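Local coordinates for MMACHC-like protein (Caenorhabditis elegans, PDB 5UJC), which binds vitamin B12 and probably removes its upper axial ligand, by flavin-dependent reductive decyanation of cyanocobalamin and glutathione-dependent demethylation of methylcobalamin, at residues Glu107-Val112 with Ser188-Pro193; Ser242-Glu247 with Trp257-Pro262. All coordinates share one frame; numbering follows the deposited sequence. Where two conformers were deposited one is given.

Contact 1. Residues Glu107-Val112 with Ser188-Pro193; sequences EKLRKV and SVLIFP
L109, F192 and L190 make this contact, and all three are buried. L109 gives up the largest area of the three, and its CD2 methyl does most of the work. CD2 sits 3.9 Å from CE1 of F192 and 4.0 Å from CZ of the same ring. The methyl lies in the plane of the ring, so it meets the phenyl edge and not a face. CD1 of L109 is a looser neighbour, 4.2 Å from F192 CE1. The side chains of L109 and F192 approach from opposite directions, one from the helix and one from the strand. CG of L109 is anti to the backbone N (chi1 178°), which carries both methyls out toward the strand.

L190 adds a smaller patch. Its CD1 methyl touches L109 CD2 at 4.1 Å, so this one methyl of L109 serves both strand residues. L190 and F192 are two apart on the strand and their CB atoms face the same way, toward the helix. The backbones stay well apart, with 10.7 Å between CA of L109 and CA of L190. The contact is purely apolar.

I11 of helix 5-18 touches both L109 and F192. Strand 185-196 runs between strands 53-60 and 117-120, antiparallel to both. L109, late in helix 93-109, packs on one face of this four-stranded antiparallel sheet, with helix 5-18 beside it.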
loop_
_atom_site.group_PDB
_atom_site.type_symbol
_atom_site.label_atom_id
_atom_site.label_comp_id
_atom_site.label_asym_id
_atom_site.label_seq_id
_atom_site.Cartn_x
_atom_site.Cartn_y
_atom_site.Cartn_z
ATOM N N GLU A 107 -4.636 -18.132 8.013
ATOM C CA GLU A 107 -4.987 -19.330 8.766
ATOM C C GLU A 107 -6.395 -19.220 9.368
ATOM O O GLU A 107 -7.151 -20.193 9.403
ATOM C CB GLU A 107 -3.957 -19.547 9.847
ATOM C CG GLU A 107 -2.633 -20.077 9.296
ATOM C CD GLU A 107 -1.593 -20.329 10.370
ATOM O OE1 GLU A 107 -1.969 -20.395 11.564
ATOM O OE2 GLU A 107 -0.391 -20.476 10.016
ATOM N N LYS A 108 -6.771 -18.021 9.770
ATOM C CA LYS A 108 -8.134 -17.782 10.237
ATOM C C LYS A 108 -9.113 -17.597 9.065
ATOM O O LYS A 108 -10.248 -18.091 9.110
ATOM C CB LYS A 108 -8.184 -16.566 11.146
ATOM C CG LYS A 108 -7.336 -16.692 12.409
ATOM C CD LYS A 108 -7.872 -17.756 13.340
ATOM C CE LYS A 108 -7.156 -17.727 14.693
ATOM N NZ LYS A 108 -7.243 -19.033 15.390
ATOM N N LEU A 109 -8.685 -16.859 8.030
ATOM C CA LEU A 109 -9.542 -16.542 6.906
ATOM C C LEU A 109 -10.004 -17.809 6.179
ATOM O O LEU A 109 -11.145 -17.894 5.761
ATOM C CB LEU A 109 -8.814 -15.611 5.931
ATOM C CG LEU A 109 -9.604 -15.234 4.670
ATOM C CD1 LEU A 109 -10.910 -14.572 4.999
ATOM C CD2 LEU A 109 -8.764 -14.320 3.803
ATOM N N ARG A 110 -9.112 -18.795 6.054
ATOM C CA ARG A 110 -9.445 -20.055 5.345
ATOM C C ARG A 110 -10.646 -20.774 5.977
ATOM O O ARG A 110 -11.347 -21.544 5.304
ATOM C CB ARG A 110 -8.241 -21.015 5.326
ATOM C CG ARG A 110 -7.126 -20.606 4.379
ATOM C CD ARG A 110 -5.855 -21.443 4.584
ATOM N NE ARG A 110 -4.685 -20.789 3.969
ATOM C CZ ARG A 110 -3.548 -20.462 4.602
ATOM N NH1 ARG A 110 -3.367 -20.735 5.902
ATOM N NH2 ARG A 110 -2.576 -19.873 3.922
ATOM N N LYS A 111 -10.866 -20.556 7.268
ATOM C CA LYS A 111 -11.988 -21.190 7.957
ATOM C C LYS A 111 -13.335 -20.487 7.694
ATOM O O LYS A 111 -14.404 -21.032 7.987
ATOM C CB LYS A 111 -11.704 -21.276 9.461
ATOM C CG LYS A 111 -10.457 -22.067 9.783
ATOM C CD LYS A 111 -10.266 -22.211 11.286
ATOM C CE LYS A 111 -8.826 -22.472 11.651
ATOM N NZ LYS A 111 -8.610 -22.427 13.127
ATOM N N VAL A 112 -13.266 -19.270 7.164
ATOM C CA VAL A 112 -14.458 -18.489 6.789
ATOM C C VAL A 112 -14.722 -18.569 5.261
ATOM O O VAL A 112 -15.866 -18.727 4.827
ATOM C CB VAL A 112 -14.311 -17.011 7.255
ATOM C CG1 VAL A 112 -15.456 -16.138 6.727
ATOM C CG2 VAL A 112 -14.251 -16.954 8.782
ATOM N N SER A 188 -1.683 -5.288 -0.211
ATOM C CA SER A 188 -2.164 -6.524 -0.819
ATOM C C SER A 188 -3.609 -6.392 -1.246
ATOM O O SER A 188 -4.362 -5.582 -0.709
ATOM C CB SER A 188 -2.038 -7.736 0.152
ATOM O OG SER A 188 -0.713 -7.921 0.603
ATOM N N VAL A 189 -3.995 -7.204 -2.219
ATOM C CA VAL A 189 -5.378 -7.391 -2.555
ATOM C C VAL A 189 -5.713 -8.870 -2.440
ATOM O O VAL A 189 -4.977 -9.724 -2.935
ATOM C CB VAL A 189 -5.692 -6.896 -3.983
ATOM C CG1 VAL A 189 -7.057 -7.391 -4.439
ATOM C CG2 VAL A 189 -5.620 -5.365 -4.063
ATOM N N LEU A 190 -6.799 -9.148 -1.739
ATOM C CA LEU A 190 -7.375 -10.485 -1.631
ATOM C C LEU A 190 -8.557 -10.584 -2.567
ATOM O O LEU A 190 -9.412 -9.697 -2.578
ATOM C CB LEU A 190 -7.845 -10.744 -0.210
ATOM C CG LEU A 190 -6.859 -10.509 0.917
ATOM C CD1 LEU A 190 -7.529 -10.745 2.253
ATOM C CD2 LEU A 190 -5.635 -11.348 0.797
ATOM N N ILE A 191 -8.576 -11.620 -3.391
ATOM C CA ILE A 191 -9.678 -11.827 -4.327
ATOM C C ILE A 191 -10.368 -13.135 -3.951
ATOM O O ILE A 191 -9.712 -14.131 -3.732
ATOM C CB ILE A 191 -9.165 -11.896 -5.777
ATOM C CG1 ILE A 191 -8.363 -10.621 -6.113
ATOM C CG2 ILE A 191 -10.338 -12.077 -6.762
ATOM C CD1 ILE A 191 -7.720 -10.617 -7.497
ATOM N N PHE A 192 -11.703 -13.102 -3.890
ATOM C CA PHE A 192 -12.523 -14.249 -3.458
ATOM C C PHE A 192 -13.393 -14.732 -4.617
ATOM O O PHE A 192 -14.515 -14.250 -4.804
ATOM C CB PHE A 192 -13.371 -13.839 -2.282
ATOM C CG PHE A 192 -12.561 -13.370 -1.100
ATOM C CD1 PHE A 192 -12.109 -14.270 -0.157
ATOM C CD2 PHE A 192 -12.209 -12.035 -0.963
ATOM C CE1 PHE A 192 -11.317 -13.843 0.894
ATOM C CE2 PHE A 192 -11.416 -11.618 0.104
ATOM C CZ PHE A 192 -10.974 -12.523 1.014
ATOM N N PRO A 193 -12.871 -15.669 -5.426
ATOM C CA PRO A 193 -13.544 -15.977 -6.686
ATOM C C PRO A 193 -14.951 -16.536 -6.534
ATOM O O PRO A 193 -15.741 -16.442 -7.481
ATOM C CB PRO A 193 -12.615 -17.028 -7.335
ATOM C CG PRO A 193 -11.286 -16.780 -6.733
ATOM C CD PRO A 193 -11.566 -16.348 -5.320
#

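Contact 2. Residues Ser242-Glu247 with Trp257-Pro262; sequences STTQME and WEVLRP
V259 stands between T244 and E247 and offers one methyl to each. Its CG1 meets the CG2 methyl of T244 at 3.7 Å. The same CG1 also lies 3.7 Å from the backbone O of T244, so it rests against the helix backbone as well. The two side chains run past each other in opposite directions, and they touch alongside. With CG2 of T244 anti to the backbone N (chi1 -59° for OG1), the methyl is turned to V259. The hydroxyl OG1 instead hydrogen-bonds a bound tartaric acid, probably from the crystallisation liquor.

The other methyl of V259, CG2, packs on the aliphatic CG of E247 at 4.0 Å. These two side chains meet at a slant. In one of two deposited conformers, the chain of E247 bends at chi2 (63°), and its OE2 forms a salt bridge with R251 NE. V259 also touches R251.

Each helix has its own polar fastening. S242 is the N-cap of helix 243-250, and its OG accepts from Q245 N at 2.9 Å. On the second helix, R261 grips E258 side-on, with NE to OE1 and NH2 to OE2, both 2.8 Å. The guanidinium also forms salt bridges with D84 and E265.

The pair lies at the surface, away from the residues that probably bind the substrate. It is a helical hairpin: helices 243-250 and 257-265 are joined by a short loop and run roughly antiparallel.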
loop_
_atom_site.group_PDB
_atom_site.type_symbol
_atom_site.label_atom_id
_atom_site.label_comp_id
_atom_site.label_asym_id
_atom_site.label_seq_id
_atom_site.Cartn_x
_atom_site.Cartn_y
_atom_site.Cartn_z
ATOM N N SER A 242 6.702 8.332 11.374
ATOM C CA SER A 242 7.736 8.847 12.250
ATOM C C SER A 242 8.954 9.294 11.458
ATOM O O SER A 242 9.141 8.930 10.295
ATOM C CB SER A 242 8.147 7.780 13.239
ATOM O OG SER A 242 8.869 6.744 12.588
ATOM N N THR A 243 9.798 10.068 12.119
ATOM C CA THR A 243 11.091 10.411 11.567
ATOM C C THR A 243 11.892 9.165 11.185
ATOM O O THR A 243 12.480 9.102 10.111
ATOM C CB THR A 243 11.873 11.271 12.574
ATOM O OG1 THR A 243 11.121 12.461 12.814
ATOM C CG2 THR A 243 13.255 11.627 12.089
ATOM N N THR A 244 11.916 8.188 12.075
ATOM C CA THR A 244 12.615 6.949 11.826
ATOM C C THR A 244 12.078 6.267 10.559
ATOM O O THR A 244 12.854 5.791 9.714
ATOM C CB THR A 244 12.489 6.015 13.025
ATOM O OG1 THR A 244 13.038 6.662 14.172
ATOM C CG2 THR A 244 13.228 4.708 12.798
ATOM N N GLN A 245 10.755 6.227 10.429
ATOM C CA GLN A 245 10.138 5.568 9.284
ATOM C C GLN A 245 10.473 6.312 7.961
ATOM O O GLN A 245 10.743 5.676 6.937
ATOM C CB GLN A 245 8.642 5.470 9.505
ATOM C CG GLN A 245 7.922 4.747 8.377
ATOM C CD GLN A 245 6.488 4.320 8.667
ATOM O OE1 GLN A 245 5.869 3.678 7.819
ATOM N NE2 GLN A 245 5.941 4.694 9.846
ATOM N N MET A 246 10.430 7.638 7.981
ATOM C CA MET A 246 10.781 8.406 6.791
ATOM C C MET A 246 12.272 8.222 6.428
ATOM O O MET A 246 12.629 8.142 5.247
ATOM C CB MET A 246 10.392 9.866 6.977
ATOM C CG MET A 246 8.890 10.071 6.930
ATOM S SD MET A 246 8.335 11.755 6.921
ATOM C CE MET A 246 8.573 12.160 8.606
ATOM N N GLU A 247 13.143 8.100 7.443
ATOM C CA GLU A 247 14.549 7.865 7.172
ATOM C C GLU A 247 14.721 6.475 6.530
ATOM O O GLU A 247 15.460 6.315 5.562
ATOM C CB GLU A 247 15.372 7.959 8.463
ATOM C CG GLU A 247 16.875 7.740 8.265
ATOM C CD GLU A 247 17.531 8.782 7.395
ATOM O OE1 GLU A 247 17.067 9.949 7.397
ATOM O OE2 GLU A 247 18.520 8.444 6.730
ATOM N N TRP A 257 19.007 -1.246 7.546
ATOM C CA TRP A 257 19.007 -1.996 8.824
ATOM C C TRP A 257 19.566 -1.150 9.975
ATOM O O TRP A 257 19.049 -1.198 11.064
ATOM C CB TRP A 257 19.781 -3.332 8.729
ATOM C CG TRP A 257 18.893 -4.563 8.525
ATOM C CD1 TRP A 257 18.920 -5.432 7.466
ATOM C CD2 TRP A 257 17.920 -5.092 9.450
ATOM N NE1 TRP A 257 18.008 -6.442 7.658
ATOM C CE2 TRP A 257 17.391 -6.269 8.871
ATOM C CE3 TRP A 257 17.441 -4.680 10.687
ATOM C CZ2 TRP A 257 16.405 -7.039 9.497
ATOM C CZ3 TRP A 257 16.439 -5.462 11.319
ATOM C CH2 TRP A 257 15.939 -6.615 10.713
ATOM N N GLU A 258 20.586 -0.338 9.708
ATOM C CA GLU A 258 21.187 0.468 10.766
ATOM C C GLU A 258 20.213 1.498 11.364
ATOM O O GLU A 258 20.338 1.862 12.552
ATOM C CB GLU A 258 22.475 1.149 10.294
ATOM C CG GLU A 258 23.687 0.210 10.219
ATOM C CD GLU A 258 24.043 -0.457 11.549
ATOM O OE1 GLU A 258 23.884 0.173 12.633
ATOM O OE2 GLU A 258 24.531 -1.602 11.512
ATOM N N VAL A 259 19.204 1.896 10.594
ATOM C CA VAL A 259 18.156 2.784 11.107
ATOM C C VAL A 259 17.384 2.118 12.274
ATOM O O VAL A 259 16.887 2.801 13.179
ATOM C CB VAL A 259 17.200 3.205 9.959
ATOM C CG1 VAL A 259 16.056 4.054 10.474
ATOM C CG2 VAL A 259 17.974 3.962 8.893
ATOM N N LEU A 260 17.318 0.779 12.258
ATOM C CA LEU A 260 16.550 0.029 13.243
ATOM C C LEU A 260 17.335 -0.381 14.475
ATOM O O LEU A 260 16.738 -0.838 15.451
ATOM C CB LEU A 260 15.959 -1.224 12.601
ATOM C CG LEU A 260 15.115 -0.987 11.364
ATOM C CD1 LEU A 260 14.485 -2.301 10.920
ATOM C CD2 LEU A 260 14.000 0.062 11.559
ATOM N N ARG A 261 18.659 -0.230 14.453
ATOM C CA ARG A 261 19.481 -0.708 15.554
ATOM C C ARG A 261 18.984 -0.200 16.957
ATOM O O ARG A 261 18.849 -1.001 17.905
ATOM C CB ARG A 261 20.961 -0.405 15.335
ATOM C CG ARG A 261 21.859 -0.979 16.431
ATOM C CD ARG A 261 23.308 -0.597 16.234
ATOM N NE ARG A 261 23.892 -1.247 15.063
ATOM C CZ ARG A 261 24.477 -2.453 15.068
ATOM N NH1 ARG A 261 24.566 -3.172 16.177
ATOM N NH2 ARG A 261 24.977 -2.945 13.952
ATOM N N PRO A 262 18.630 1.090 17.064
ATOM C CA PRO A 262 18.184 1.565 18.379
ATOM C C PRO A 262 16.946 0.849 18.969
ATOM O O PRO A 262 16.810 0.792 20.179
ATOM C CB PRO A 262 17.897 3.058 18.145
ATOM C CG PRO A 262 18.811 3.439 17.022
ATOM C CD PRO A 262 18.792 2.216 16.111
#

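Overall arrangement
The two contacts follow one another along the chain: contact 1 is complete before contact 2 begins. Their centres are about 32 Å apart, and their nearest atoms about 14 Å apart, so they do not touch. Contact 1 is buried and joins helix 93-109 to the four-stranded antiparallel sheet. Contact 2 is at the surface and pairs the two C-terminal helices 243-250 and 257-265, next to helix 62-80. They share no helix or strand. Bound methylcobalamin is about 11 Å from the side chain of E247, so contact 2 does not touch the cobalamin directly through this side chain.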